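Local structure of D-ribulose-5-phosphate 3-epimerase, putative (Plasmodium falciparum, 1TQX) at residues A[66-72]-A[86-92]; A[116-122]-A[139-145]; A[24-28]-A[61-65]. The protein probably interconverts D-ribulose 5-phosphate and D-xylulose 5-phosphate with the aid of one divalent metal ion, seen here as zinc. All blocks are in the same frame, centred on the assembly; numbering follows the deposited sequence.

Contacts 1 and 2 are two strand pairs of the same TIM barrel, both buried near the middle of the chain; strands 88-92 and 116-121 are themselves neighbours, so the four strands run on as one parallel sheet. Contact 3 lies on the outside, about 17 Å from the chain centre, where a helix meets the loop leading into strand 66-72. The chemistry follows the place. Contact 1 lines the barrel interior with a zinc-binding histidine and, further back, an aspartate and a glutamine, contact 2 adds Ser120 and Leu143 there, and contact 3 depends on one glutamate and one glutamine reaching backbone atoms of a loop. Thr62 of contact 3 touches the Phe67 ring of contact 1.

Contact 1 of 3, residues A[66-72]-A[86-92]; sequences FFDVHLM and SNQLTFH. With ZN (zinc ion), chain D.
The Phe66 ring carries CB of Asn87 over the centre of one face, a CH-pi contact 3.3 Å from the ring centroid, and also stacks with Trp34; this is where two neighbouring parallel strands of a TIM barrel, 66-72 and 88-92, begin to pair. At the other end the rings of His70 and His92 meet rim to rim, and CG of Met72 lies over one face of His70. NE2 of His70 donates to NE2 of His92 at 2.7 Å; the acceptor's ring is turned so that the donor sits 30° out of its plane. His92 ND1 in turn bonds Glu94. A chi1 of -179° sets the His70 ring on the inner face, and its rotation about CB-CG (chi2 -178°) turns ND1 to the metal: ND1 binds zinc at 2.3 Å, beside His36, Asp38 and Asp179. Second-shell Asp68 steadies His36 through OD2, which also takes a bond from Gln177. NE2 of Gln88 reaches Asp68 OD1 at 2.9 Å, from above the carboxylate plane. On the outer face CD2 of Leu89 rests on Val69 CB. One water bridges the strands inside the barrel, donating to Asp68 OD1 and accepting from Thr90 OG1 at 2.7 Å.

Contact 2 of 3, residues A[116-122]-A[139-145]; sequences WCGISIK and INTVLVM
This is a parallel strand pair in the wall of the TIM barrel, strands 116-121 and 141-145, joined by a beta-alpha-beta crossover through the short helix 131-134. The short segments run at 24° to each other, and successive residues point by turns into the barrel and out toward its helices. Backbone bonds alternate across the pair: Ile119 N gives to Thr141 O, Ile119 O takes from Leu143 N, and Ile121 O takes from Met145 N. Where Gly118 faces Thr141 the chains come close, and Gly118 CA makes a CA-H...O contact of 3.0 Å with Thr141 O.

At the start of the pair the Asn140 amide stacks on one face of the Trp116 indole, the planes only 10° apart, with CG of Asn140 3.7 Å from CG of Trp116. The opposite face of the indole is met by the edge of the Phe66 ring, an edge-to-face pair. Thr141, on the inner side, turns its hydroxyl to Gln88 of the next strand but one.

On the helix-facing side the contact is apolar. Cys117 SG lies 3.7 Å from Ile139 CD1, and Ile119 CG2 touches CG2 of both Ile139 and Val142. Ile121 continues that face toward Val127 and Leu130.

Facing the interior, Leu143 packs against His70 and Asp179, both zinc ligands, so an apolar side chain lies beside the metal site. Its CD2 also touches Ser120 OG at 3.5 Å. Ser120 swings its OG away from its own N, chi1 -176°, and across to the neighbouring strand. Leu143 O is thereby gripped twice, by Ser120 OG at 2.9 Å and by Ile121 N at 3.3 Å, the two donors arriving from opposite faces of the carbonyl plane.

Contact 3 of 3, residues A[24-28]-A[61-65]; sequences TQRME and YTKSI
Glu28 holds CG anti to its backbone nitrogen (chi1 -168°) and stays extended beyond it, which carries the carboxylate from the helix into the bend of loop 61-65. There OE2 takes two backbone N-H groups: Lys63 N at 2.9 Å on the syn lone pair and Ile65 N at 2.9 Å on the anti one. One oxygen so ties together both ends of the bend between Lys63 and Ile65. CB of Ile65 packs 3.3 Å from OE2, while the lysine's CE lies 3.5 Å from OE1; its NZ stays 4.6 Å from OE1, too far for a salt bridge. A turn earlier, Gln25 reaches Tyr61 O with NE2 at 2.9 Å, the acceptor lying in the amide plane. A water joins the two grips by donating to both Glu28 OE1 and Tyr61 O. Beneath them CG2 of Thr24 meets Thr62 CG2 at 3.7 Å and looks on to CG2 of Ile65, the Thr24 hydroxyl bonding back to Leu20 O. Helix 20-29, in the outer helical layer of the TIM barrel, is thus joined to the loop between helix 52-58 and strand 66-72, and Thr24 and Ile65 both settle on Ile35 of wall strand 34-40.

Contact 1 of 3, residues A[66-72]-A[86-92]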
loop_
_atom_site.group_PDB
_atom_site.type_symbol
_atom_site.label_atom_id
_atom_site.label_comp_id
_atom_site.label_asym_id
_atom_site.label_seq_id
_atom_site.Cartn_x
_atom_site.Cartn_y
_atom_site.Cartn_z
ATOM N N PHE A 66 -2.140 -11.041 5.075
ATOM C CA PHE A 66 -2.963 -10.365 4.063
ATOM C C PHE A 66 -2.115 -9.898 2.867
ATOM O O PHE A 66 -1.124 -9.191 3.047
ATOM C CB PHE A 66 -3.621 -9.168 4.760
ATOM C CG PHE A 66 -4.634 -8.417 3.936
ATOM C CD1 PHE A 66 -5.998 -8.595 4.164
ATOM C CD2 PHE A 66 -4.232 -7.424 3.043
ATOM C CE1 PHE A 66 -6.948 -7.786 3.529
ATOM C CE2 PHE A 66 -5.174 -6.608 2.398
ATOM C CZ PHE A 66 -6.532 -6.790 2.647
ATOM N N PHE A 67 -2.515 -10.284 1.657
ATOM C CA PHE A 67 -1.785 -9.903 0.451
ATOM C C PHE A 67 -2.233 -8.541 -0.074
ATOM O O PHE A 67 -3.316 -8.404 -0.650
ATOM C CB PHE A 67 -1.960 -10.978 -0.635
ATOM C CG PHE A 67 -0.950 -12.101 -0.555
ATOM C CD1 PHE A 67 -0.632 -12.706 0.664
ATOM C CD2 PHE A 67 -0.331 -12.571 -1.711
ATOM C CE1 PHE A 67 0.291 -13.762 0.717
ATOM C CE2 PHE A 67 0.592 -13.626 -1.664
ATOM C CZ PHE A 67 0.900 -14.220 -0.451
ATOM N N ASP A 68 -1.393 -7.533 0.131
ATOM C CA ASP A 68 -1.688 -6.172 -0.296
ATOM C C ASP A 68 -0.827 -5.827 -1.520
ATOM O O ASP A 68 0.366 -5.540 -1.405
ATOM C CB ASP A 68 -1.422 -5.239 0.889
ATOM C CG ASP A 68 -1.574 -3.782 0.546
ATOM O OD1 ASP A 68 -2.506 -3.421 -0.206
ATOM O OD2 ASP A 68 -0.759 -2.988 1.065
ATOM N N VAL A 69 -1.454 -5.856 -2.692
ATOM C CA VAL A 69 -0.758 -5.601 -3.952
ATOM C C VAL A 69 -0.901 -4.177 -4.471
ATOM O O VAL A 69 -2.007 -3.710 -4.748
ATOM C CB VAL A 69 -1.239 -6.580 -5.061
ATOM C CG1 VAL A 69 -0.345 -6.450 -6.287
ATOM C CG2 VAL A 69 -1.221 -8.019 -4.536
ATOM N N HIS A 70 0.232 -3.492 -4.605
ATOM C CA HIS A 70 0.253 -2.123 -5.104
ATOM C C HIS A 70 0.641 -2.190 -6.578
ATOM O O HIS A 70 1.795 -2.453 -6.911
ATOM C CB HIS A 70 1.279 -1.290 -4.322
ATOM C CG HIS A 70 1.358 0.142 -4.753
ATOM N ND1 HIS A 70 2.248 1.035 -4.193
ATOM C CD2 HIS A 70 0.676 0.834 -5.697
ATOM C CE1 HIS A 70 2.112 2.213 -4.775
ATOM N NE2 HIS A 70 1.165 2.118 -5.691
ATOM N N LEU A 71 -0.329 -1.950 -7.452
ATOM C CA LEU A 71 -0.106 -2.005 -8.890
ATOM C C LEU A 71 0.391 -0.691 -9.486
ATOM O O LEU A 71 -0.400 0.169 -9.857
ATOM C CB LEU A 71 -1.401 -2.427 -9.596
ATOM C CG LEU A 71 -1.951 -3.800 -9.181
ATOM C CD1 LEU A 71 -3.396 -3.958 -9.654
ATOM C CD2 LEU A 71 -1.063 -4.894 -9.758
ATOM N N MET A 72 1.709 -0.531 -9.556
ATOM C CA MET A 72 2.293 0.666 -10.160
ATOM C C MET A 72 2.540 0.258 -11.606
ATOM O O MET A 72 3.682 0.122 -12.046
ATOM C CB MET A 72 3.612 1.034 -9.477
ATOM C CG MET A 72 3.420 1.646 -8.097
ATOM S SD MET A 72 4.961 1.921 -7.191
ATOM C CE MET A 72 5.016 0.453 -6.174
ATOM N N SER A 86 -5.091 -12.950 -4.000
ATOM C CA SER A 86 -4.593 -11.877 -3.137
ATOM C C SER A 86 -5.748 -11.308 -2.308
ATOM O O SER A 86 -6.869 -11.816 -2.384
ATOM C CB SER A 86 -3.928 -10.778 -3.974
ATOM O OG SER A 86 -2.663 -11.221 -4.453
ATOM N N ASN A 87 -5.489 -10.265 -1.519
ATOM C CA ASN A 87 -6.532 -9.686 -0.669
ATOM C C ASN A 87 -6.980 -8.276 -1.051
ATOM O O ASN A 87 -8.166 -7.951 -0.969
ATOM C CB ASN A 87 -6.078 -9.719 0.791
ATOM C CG ASN A 87 -6.080 -11.117 1.357
ATOM O OD1 ASN A 87 -7.143 -11.700 1.592
ATOM N ND2 ASN A 87 -4.897 -11.676 1.559
ATOM N N GLN A 88 -6.034 -7.430 -1.441
ATOM C CA GLN A 88 -6.372 -6.089 -1.887
ATOM C C GLN A 88 -5.537 -5.728 -3.091
ATOM O O GLN A 88 -4.345 -6.035 -3.143
ATOM C CB GLN A 88 -6.133 -5.034 -0.800
ATOM C CG GLN A 88 -6.305 -3.607 -1.330
ATOM C CD GLN A 88 -6.323 -2.554 -0.233
ATOM O OE1 GLN A 88 -7.378 -2.053 0.141
ATOM N NE2 GLN A 88 -5.148 -2.220 0.289
ATOM N N LEU A 89 -6.176 -5.091 -4.066
ATOM C CA LEU A 89 -5.492 -4.638 -5.264
ATOM C C LEU A 89 -5.623 -3.123 -5.270
ATOM O O LEU A 89 -6.733 -2.584 -5.219
ATOM C CB LEU A 89 -6.137 -5.219 -6.530
ATOM C CG LEU A 89 -6.149 -6.743 -6.694
ATOM C CD1 LEU A 89 -6.674 -7.083 -8.103
ATOM C CD2 LEU A 89 -4.748 -7.323 -6.495
ATOM N N THR A 90 -4.486 -2.440 -5.306
ATOM C CA THR A 90 -4.465 -0.981 -5.311
ATOM C C THR A 90 -3.916 -0.485 -6.642
ATOM O O THR A 90 -2.784 -0.803 -7.008
ATOM C CB THR A 90 -3.574 -0.443 -4.159
ATOM O OG1 THR A 90 -4.139 -0.834 -2.903
ATOM C CG2 THR A 90 -3.467 1.083 -4.214
ATOM N N PHE A 91 -4.721 0.277 -7.377
ATOM C CA PHE A 91 -4.264 0.801 -8.660
ATOM C C PHE A 91 -4.077 2.308 -8.558
ATOM O O PHE A 91 -4.545 2.932 -7.603
ATOM C CB PHE A 91 -5.263 0.447 -9.780
ATOM C CG PHE A 91 -6.617 1.083 -9.627
ATOM C CD1 PHE A 91 -6.873 2.348 -10.153
ATOM C CD2 PHE A 91 -7.648 0.405 -8.980
ATOM C CE1 PHE A 91 -8.140 2.930 -10.038
ATOM C CE2 PHE A 91 -8.919 0.982 -8.861
ATOM C CZ PHE A 91 -9.160 2.245 -9.392
ATOM N N HIS A 92 -3.378 2.889 -9.530
ATOM C CA HIS A 92 -3.132 4.324 -9.520
ATOM C C HIS A 92 -4.172 5.152 -10.253
ATOM O O HIS A 92 -4.579 4.826 -11.364
ATOM C CB HIS A 92 -1.738 4.625 -10.083
ATOM C CG HIS A 92 -0.664 4.624 -9.040
ATOM N ND1 HIS A 92 -0.344 5.747 -8.304
ATOM C CD2 HIS A 92 0.088 3.617 -8.537
ATOM C CE1 HIS A 92 0.553 5.429 -7.388
ATOM N NE2 HIS A 92 0.830 4.141 -7.506
HETATM ZN ZN ZN D . 3.691 0.318 -2.553
HETATM O O HOH W 1 -2.086 -0.842 -1.182
HETATM O O HOH W 2 -2.202 1.165 -11.645
#

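Contact 2 of 3, residues A[116-122]-A[139-145]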
loop_
_atom_site.group_PDB
_atom_site.type_symbol
_atom_site.label_atom_id
_atom_site.label_comp_id
_atom_site.label_asym_id
_atom_site.label_seq_id
_atom_site.Cartn_x
_atom_site.Cartn_y
_atom_site.Cartn_z
ATOM N N TRP A 116 -10.490 -6.395 -1.708
ATOM C CA TRP A 116 -10.525 -5.021 -1.222
ATOM C C TRP A 116 -9.967 -4.199 -2.379
ATOM O O TRP A 116 -9.152 -4.702 -3.158
ATOM C CB TRP A 116 -9.614 -4.857 -0.006
ATOM C CG TRP A 116 -10.286 -5.098 1.310
ATOM C CD1 TRP A 116 -11.344 -5.921 1.557
ATOM C CD2 TRP A 116 -9.920 -4.522 2.572
ATOM N NE1 TRP A 116 -11.664 -5.896 2.896
ATOM C CE2 TRP A 116 -10.804 -5.045 3.540
ATOM C CE3 TRP A 116 -8.930 -3.615 2.977
ATOM C CZ2 TRP A 116 -10.727 -4.692 4.895
ATOM C CZ3 TRP A 116 -8.851 -3.262 4.325
ATOM C CH2 TRP A 116 -9.747 -3.802 5.267
ATOM N N CYS A 117 -10.404 -2.950 -2.509
ATOM C CA CYS A 117 -9.901 -2.096 -3.577
ATOM C C CYS A 117 -9.234 -0.848 -3.020
ATOM O O CYS A 117 -9.800 -0.133 -2.189
ATOM C CB CYS A 117 -11.023 -1.675 -4.534
ATOM S SG CYS A 117 -10.481 -0.483 -5.814
ATOM N N GLY A 118 -8.012 -0.606 -3.473
ATOM C CA GLY A 118 -7.297 0.570 -3.038
ATOM C C GLY A 118 -7.006 1.443 -4.243
ATOM O O GLY A 118 -6.972 0.959 -5.375
ATOM N N ILE A 119 -6.829 2.736 -4.011
ATOM C CA ILE A 119 -6.492 3.642 -5.098
ATOM C C ILE A 119 -5.357 4.513 -4.574
ATOM O O ILE A 119 -5.392 4.973 -3.430
ATOM C CB ILE A 119 -7.702 4.513 -5.544
ATOM C CG1 ILE A 119 -7.358 5.230 -6.853
ATOM C CG2 ILE A 119 -8.065 5.535 -4.465
ATOM C CD1 ILE A 119 -8.545 5.924 -7.515
ATOM N N SER A 120 -4.339 4.714 -5.402
ATOM C CA SER A 120 -3.192 5.503 -4.992
ATOM C C SER A 120 -2.999 6.775 -5.813
ATOM O O SER A 120 -3.395 6.845 -6.980
ATOM C CB SER A 120 -1.923 4.645 -5.072
ATOM O OG SER A 120 -0.784 5.352 -4.603
ATOM N N ILE A 121 -2.402 7.779 -5.174
ATOM C CA ILE A 121 -2.095 9.054 -5.812
ATOM C C ILE A 121 -0.633 9.406 -5.546
ATOM O O ILE A 121 -0.135 9.234 -4.432
ATOM C CB ILE A 121 -2.982 10.218 -5.281
ATOM C CG1 ILE A 121 -3.027 10.192 -3.751
ATOM C CG2 ILE A 121 -4.367 10.152 -5.906
ATOM C CD1 ILE A 121 -3.793 11.355 -3.139
ATOM N N LYS A 122 0.047 9.896 -6.578
ATOM C CA LYS A 122 1.445 10.283 -6.464
ATOM C C LYS A 122 1.560 11.663 -5.801
ATOM O O LYS A 122 0.577 12.399 -5.702
ATOM C CB LYS A 122 2.097 10.270 -7.851
ATOM C CG LYS A 122 2.067 8.884 -8.499
ATOM C CD LYS A 122 2.997 8.756 -9.702
ATOM C CE LYS A 122 2.507 9.542 -10.903
ATOM N NZ LYS A 122 3.431 9.408 -12.075
ATOM N N ILE A 139 -14.105 2.209 -2.423
ATOM C CA ILE A 139 -12.692 2.173 -2.055
ATOM C C ILE A 139 -12.450 1.849 -0.586
ATOM O O ILE A 139 -12.924 2.550 0.302
ATOM C CB ILE A 139 -12.006 3.525 -2.374
ATOM C CG1 ILE A 139 -12.246 3.907 -3.841
ATOM C CG2 ILE A 139 -10.513 3.440 -2.084
ATOM C CD1 ILE A 139 -11.745 2.890 -4.847
ATOM N N ASN A 140 -11.696 0.782 -0.340
ATOM C CA ASN A 140 -11.371 0.365 1.019
ATOM C C ASN A 140 -10.162 1.124 1.564
ATOM O O ASN A 140 -10.075 1.389 2.766
ATOM C CB ASN A 140 -11.043 -1.130 1.049
ATOM C CG ASN A 140 -12.231 -2.001 0.691
ATOM O OD1 ASN A 140 -13.098 -2.265 1.527
ATOM N ND2 ASN A 140 -12.280 -2.446 -0.556
ATOM N N THR A 141 -9.235 1.471 0.677
ATOM C CA THR A 141 -8.003 2.140 1.082
ATOM C C THR A 141 -7.495 3.157 0.066
ATOM O O THR A 141 -7.593 2.941 -1.144
ATOM C CB THR A 141 -6.851 1.112 1.243
ATOM O OG1 THR A 141 -7.264 0.036 2.095
ATOM C CG2 THR A 141 -5.606 1.789 1.826
ATOM N N VAL A 142 -6.951 4.262 0.565
ATOM C CA VAL A 142 -6.341 5.268 -0.290
ATOM C C VAL A 142 -4.868 5.236 0.105
ATOM O O VAL A 142 -4.534 5.396 1.278
ATOM C CB VAL A 142 -6.887 6.690 -0.050
ATOM C CG1 VAL A 142 -6.049 7.697 -0.835
ATOM C CG2 VAL A 142 -8.333 6.776 -0.511
ATOM N N LEU A 143 -3.999 4.994 -0.870
ATOM C CA LEU A 143 -2.565 4.930 -0.615
ATOM C C LEU A 143 -1.934 6.263 -1.010
ATOM O O LEU A 143 -1.794 6.566 -2.196
ATOM C CB LEU A 143 -1.947 3.781 -1.433
ATOM C CG LEU A 143 -0.512 3.307 -1.156
ATOM C CD1 LEU A 143 -0.224 2.086 -2.033
ATOM C CD2 LEU A 143 0.489 4.406 -1.446
ATOM N N VAL A 144 -1.574 7.059 -0.007
ATOM C CA VAL A 144 -0.950 8.356 -0.222
ATOM C C VAL A 144 0.560 8.149 -0.330
ATOM O O VAL A 144 1.216 7.837 0.664
ATOM C CB VAL A 144 -1.246 9.327 0.961
ATOM C CG1 VAL A 144 -0.480 10.633 0.779
ATOM C CG2 VAL A 144 -2.743 9.598 1.057
ATOM N N MET A 145 1.108 8.294 -1.534
ATOM C CA MET A 145 2.548 8.136 -1.717
ATOM C C MET A 145 3.234 9.290 -0.998
ATOM O O MET A 145 2.869 10.452 -1.198
ATOM C CB MET A 145 2.934 8.186 -3.199
ATOM C CG MET A 145 2.510 6.983 -4.032
ATOM S SD MET A 145 3.167 5.410 -3.416
ATOM C CE MET A 145 4.925 5.677 -3.508
HETATM O O HOH W 3 0.568 11.472 -2.506
#

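Contact 3 of 3, residues A[24-28]-A[61-65]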
loop_
_atom_site.group_PDB
_atom_site.type_symbol
_atom_site.label_atom_id
_atom_site.label_comp_id
_atom_site.label_asym_id
_atom_site.label_seq_id
_atom_site.Cartn_x
_atom_site.Cartn_y
_atom_site.Cartn_z
ATOM N N THR A 24 8.739 -13.268 3.683
ATOM C CA THR A 24 7.337 -13.051 4.029
ATOM C C THR A 24 6.930 -13.880 5.242
ATOM O O THR A 24 6.173 -13.413 6.100
ATOM C CB THR A 24 6.406 -13.395 2.846
ATOM O OG1 THR A 24 6.777 -12.617 1.701
ATOM C CG2 THR A 24 4.958 -13.077 3.202
ATOM N N GLN A 25 7.430 -15.112 5.307
ATOM C CA GLN A 25 7.134 -15.991 6.433
ATOM C C GLN A 25 7.725 -15.350 7.688
ATOM O O GLN A 25 7.125 -15.391 8.760
ATOM C CB GLN A 25 7.741 -17.383 6.196
ATOM C CG GLN A 25 7.113 -18.118 5.004
ATOM C CD GLN A 25 7.781 -19.444 4.690
ATOM O OE1 GLN A 25 9.001 -19.573 4.780
ATOM N NE2 GLN A 25 6.984 -20.435 4.295
ATOM N N ARG A 26 8.901 -14.749 7.539
ATOM C CA ARG A 26 9.568 -14.081 8.647
ATOM C C ARG A 26 8.704 -12.913 9.134
ATOM O O ARG A 26 8.448 -12.774 10.330
ATOM C CB ARG A 26 10.942 -13.590 8.185
ATOM C CG ARG A 26 11.781 -12.889 9.236
ATOM C CD ARG A 26 13.011 -12.280 8.565
ATOM N NE ARG A 26 13.449 -11.063 9.237
ATOM C CZ ARG A 26 14.022 -10.042 8.615
ATOM N NH1 ARG A 26 14.227 -10.092 7.303
ATOM N NH2 ARG A 26 14.394 -8.969 9.305
ATOM N N MET A 27 8.243 -12.074 8.210
ATOM C CA MET A 27 7.400 -10.942 8.587
ATOM C C MET A 27 6.135 -11.452 9.277
ATOM O O MET A 27 5.647 -10.859 10.244
ATOM C CB MET A 27 7.027 -10.118 7.347
ATOM C CG MET A 27 8.201 -9.335 6.740
ATOM S SD MET A 27 8.928 -8.170 7.937
ATOM C CE MET A 27 10.451 -9.023 8.353
ATOM N N GLU A 28 5.612 -12.560 8.773
ATOM C CA GLU A 28 4.414 -13.173 9.329
ATOM C C GLU A 28 4.688 -13.611 10.770
ATOM O O GLU A 28 3.891 -13.350 11.669
ATOM C CB GLU A 28 4.016 -14.378 8.465
ATOM C CG GLU A 28 2.644 -14.963 8.741
ATOM C CD GLU A 28 2.218 -15.942 7.655
ATOM O OE1 GLU A 28 2.942 -16.940 7.428
ATOM O OE2 GLU A 28 1.165 -15.711 7.028
ATOM N N TYR A 61 3.110 -20.581 0.201
ATOM C CA TYR A 61 3.917 -20.716 1.412
ATOM C C TYR A 61 3.566 -19.834 2.605
ATOM O O TYR A 61 4.253 -19.875 3.625
ATOM C CB TYR A 61 5.392 -20.514 1.047
ATOM C CG TYR A 61 5.841 -21.398 -0.093
ATOM C CD1 TYR A 61 5.961 -20.895 -1.389
ATOM C CD2 TYR A 61 6.111 -22.748 0.115
ATOM C CE1 TYR A 61 6.341 -21.722 -2.452
ATOM C CE2 TYR A 61 6.488 -23.583 -0.940
ATOM C CZ TYR A 61 6.602 -23.067 -2.215
ATOM O OH TYR A 61 6.982 -23.894 -3.250
ATOM N N THR A 62 2.509 -19.040 2.487
ATOM C CA THR A 62 2.107 -18.167 3.583
ATOM C C THR A 62 0.901 -18.731 4.314
ATOM O O THR A 62 0.286 -19.703 3.867
ATOM C CB THR A 62 1.750 -16.755 3.079
ATOM O OG1 THR A 62 0.691 -16.845 2.113
ATOM C CG2 THR A 62 2.964 -16.091 2.443
ATOM N N LYS A 63 0.564 -18.116 5.441
ATOM C CA LYS A 63 -0.572 -18.566 6.225
ATOM C C LYS A 63 -1.664 -17.512 6.303
ATOM O O LYS A 63 -2.469 -17.378 5.383
ATOM C CB LYS A 63 -0.106 -18.970 7.627
ATOM C CG LYS A 63 0.748 -20.232 7.617
ATOM C CD LYS A 63 1.236 -20.631 9.002
ATOM C CE LYS A 63 2.257 -19.642 9.537
ATOM N NZ LYS A 63 2.864 -20.113 10.813
ATOM N N SER A 64 -1.684 -16.751 7.388
ATOM C CA SER A 64 -2.711 -15.733 7.572
ATOM C C SER A 64 -2.407 -14.347 7.007
ATOM O O SER A 64 -3.321 -13.543 6.845
ATOM C CB SER A 64 -3.028 -15.583 9.064
ATOM O OG SER A 64 -3.483 -16.801 9.618
ATOM N N ILE A 65 -1.149 -14.061 6.688
ATOM C CA ILE A 65 -0.821 -12.725 6.207
ATOM C C ILE A 65 -1.615 -12.261 4.975
ATOM O O ILE A 65 -1.758 -12.984 3.991
ATOM C CB ILE A 65 0.708 -12.582 5.986
ATOM C CG1 ILE A 65 1.091 -11.101 6.047
ATOM C CG2 ILE A 65 1.123 -13.212 4.661
ATOM C CD1 ILE A 65 2.568 -10.852 6.349
HETATM O O HOH W 4 3.930 -19.674 6.512
#